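Local coordinates for protein putative L-alanine-DL-glutamate epimerase (Burkholderia xenovorans, PDB 3GO2) that binds magnesium, belongs to the mandelate racemase/muconate lactonizing enzyme family and probably acts as a racemase or epimerase, at residues Asn198-Leu203 with Leu233-Asp238. Numbering follows the deposited sequence.
Sequences NLRAHL and LRELAD
Glu235 OE2 is approached by two nitrogens of one guanidinium group: Arg200 NE donates to it in a short but bent bond of 2.7 Å, and Arg200 NH2 adds a weak second one at 3.0 Å. Together they form a forked salt bridge in which a single carboxylate oxygen takes both donors. The two planes are turned 68° apart, so the carboxylate does not lie flat against the guanidinium edge; OE2 is met nearly along its C-O axis and sits 29° out of the guanidinium plane. Both chains first run out away from their own backbone N (chi1 173° for Arg200), then bend, Arg200 at chi3 and Glu235 at chi2, to cross at about a right angle. Long, flexible and charged, these residues suit the partly exposed side of the contact. Arg200 NH1 also forms a salt bridge with Glu204, one helical turn on, so the guanidinium is shared between two acids.

Beneath the ion pair the contact turns apolar. Leu203 CD1 meets Leu236 CD1 at 3.7 Å, and both leucines also pack on Leu218 of strand 215-219, where branched aliphatic side chains fill the buried layer between helices and sheet. Helix 193-210 thus meets the C-terminal end of helix 226-235, neighbouring helices flanking strand 215-219 in the outer layer of the TIM-barrel-like domain characteristic of the enolase superfamily.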
loop_
_atom_site.group_PDB
_atom_site.type_symbol
_atom_site.label_atom_id
_atom_site.label_comp_id
_atom_site.label_asym_id
_atom_site.label_seq_id
_atom_site.Cartn_x
_atom_site.Cartn_y
_atom_site.Cartn_z
ATOM N N ASN A 198 -31.154 -17.053 -18.830
ATOM C CA ASN A 198 -30.846 -17.332 -20.233
ATOM C C ASN A 198 -29.398 -17.784 -20.430
ATOM O O ASN A 198 -29.144 -18.710 -21.187
ATOM C CB ASN A 198 -31.197 -16.135 -21.096
ATOM C CG ASN A 198 -32.657 -16.110 -21.415
ATOM O OD1 ASN A 198 -33.126 -16.914 -22.246
ATOM N ND2 ASN A 198 -33.415 -15.261 -20.699
ATOM N N LEU A 199 -28.458 -17.155 -19.717
ATOM C CA LEU A 199 -27.080 -17.671 -19.658
ATOM C C LEU A 199 -27.048 -19.118 -19.226
ATOM O O LEU A 199 -26.374 -19.947 -19.834
ATOM C CB LEU A 199 -26.209 -16.888 -18.665
ATOM C CG LEU A 199 -25.456 -15.709 -19.205
ATOM C CD1 LEU A 199 -24.897 -14.852 -18.047
ATOM C CD2 LEU A 199 -24.364 -16.212 -20.195
ATOM N N ARG A 200 -27.741 -19.424 -18.138
ATOM C CA ARG A 200 -27.783 -20.794 -17.655
ATOM C C ARG A 200 -28.385 -21.766 -18.707
ATOM O O ARG A 200 -27.800 -22.828 -18.983
ATOM C CB ARG A 200 -28.585 -20.888 -16.362
ATOM C CG ARG A 200 -28.773 -22.325 -15.942
ATOM C CD ARG A 200 -29.565 -22.471 -14.671
ATOM N NE ARG A 200 -28.823 -22.082 -13.477
ATOM C CZ ARG A 200 -27.687 -22.625 -13.043
ATOM N NH1 ARG A 200 -27.072 -23.611 -13.696
ATOM N NH2 ARG A 200 -27.154 -22.166 -11.917
ATOM N N ALA A 201 -29.542 -21.412 -19.261
ATOM C CA ALA A 201 -30.211 -22.294 -20.239
ATOM C C ALA A 201 -29.298 -22.567 -21.442
ATOM O O ALA A 201 -29.159 -23.719 -21.880
ATOM C CB ALA A 201 -31.558 -21.696 -20.693
ATOM N N HIS A 202 -28.699 -21.492 -21.973
ATOM C CA HIS A 202 -27.771 -21.587 -23.108
ATOM C C HIS A 202 -26.567 -22.469 -22.838
ATOM O O HIS A 202 -26.241 -23.369 -23.623
ATOM C CB HIS A 202 -27.326 -20.180 -23.512
ATOM C CG HIS A 202 -26.421 -20.141 -24.699
ATOM N ND1 HIS A 202 -26.879 -19.914 -25.981
ATOM C CD2 HIS A 202 -25.071 -20.238 -24.790
ATOM C CE1 HIS A 202 -25.848 -19.922 -26.814
ATOM N NE2 HIS A 202 -24.743 -20.122 -26.118
ATOM N N LEU A 203 -25.889 -22.205 -21.728
ATOM C CA LEU A 203 -24.728 -22.957 -21.364
ATOM C C LEU A 203 -25.053 -24.432 -21.053
ATOM O O LEU A 203 -24.260 -25.312 -21.371
ATOM C CB LEU A 203 -24.027 -22.291 -20.168
ATOM C CG LEU A 203 -23.305 -21.002 -20.517
ATOM C CD1 LEU A 203 -22.894 -20.286 -19.203
ATOM C CD2 LEU A 203 -22.075 -21.303 -21.352
ATOM N N LEU A 233 -21.081 -14.730 -12.144
ATOM C CA LEU A 233 -20.196 -15.753 -11.579
ATOM C C LEU A 233 -20.860 -16.568 -10.465
ATOM O O LEU A 233 -20.636 -17.769 -10.358
ATOM C CB LEU A 233 -18.900 -15.121 -11.061
ATOM C CG LEU A 233 -18.043 -14.464 -12.139
ATOM C CD1 LEU A 233 -16.899 -13.691 -11.453
ATOM C CD2 LEU A 233 -17.477 -15.484 -13.145
ATOM N N ARG A 234 -21.679 -15.929 -9.632
ATOM C CA ARG A 234 -22.439 -16.651 -8.603
ATOM C C ARG A 234 -23.481 -17.585 -9.191
ATOM O O ARG A 234 -23.647 -18.726 -8.719
ATOM C CB ARG A 234 -23.144 -15.674 -7.675
ATOM C CG ARG A 234 -22.238 -14.888 -6.814
ATOM C CD ARG A 234 -22.957 -13.681 -6.236
ATOM N NE ARG A 234 -21.982 -12.823 -5.597
ATOM C CZ ARG A 234 -22.074 -11.490 -5.460
ATOM N NH1 ARG A 234 -23.123 -10.821 -5.921
ATOM N NH2 ARG A 234 -21.064 -10.837 -4.884
ATOM N N GLU A 235 -24.219 -17.112 -10.185
ATOM C CA GLU A 235 -25.171 -17.960 -10.887
ATOM C C GLU A 235 -24.499 -19.214 -11.455
ATOM O O GLU A 235 -25.055 -20.326 -11.386
ATOM C CB GLU A 235 -25.844 -17.179 -12.006
ATOM C CG GLU A 235 -26.778 -18.007 -12.894
ATOM C CD GLU A 235 -28.066 -18.455 -12.207
ATOM O OE1 GLU A 235 -28.634 -17.668 -11.437
ATOM O OE2 GLU A 235 -28.531 -19.587 -12.475
ATOM N N LEU A 236 -23.321 -19.031 -12.031
ATOM C CA LEU A 236 -22.621 -20.093 -12.761
ATOM C C LEU A 236 -21.527 -20.731 -11.939
ATOM O O LEU A 236 -20.573 -21.299 -12.475
ATOM C CB LEU A 236 -22.041 -19.525 -14.056
ATOM C CG LEU A 236 -23.037 -18.856 -14.990
ATOM C CD1 LEU A 236 -22.307 -18.265 -16.187
ATOM C CD2 LEU A 236 -24.168 -19.830 -15.420
ATOM N N ALA A 237 -21.649 -20.666 -10.626
ATOM C CA ALA A 237 -20.563 -21.067 -9.749
ATOM C C ALA A 237 -20.193 -22.540 -9.912
ATOM O O ALA A 237 -19.018 -22.918 -9.751
ATOM C CB ALA A 237 -20.942 -20.789 -8.305
ATOM N N ASP A 238 -21.187 -23.365 -10.236
ATOM C CA ASP A 238 -20.994 -24.818 -10.336
ATOM C C ASP A 238 -20.759 -25.315 -11.765
ATOM O O ASP A 238 -20.667 -26.530 -12.013
ATOM C CB ASP A 238 -22.213 -25.519 -9.739
ATOM C CG ASP A 238 -22.291 -25.360 -8.237
ATOM O OD1 ASP A 238 -23.402 -25.505 -7.691
ATOM O OD2 ASP A 238 -21.252 -25.089 -7.599
#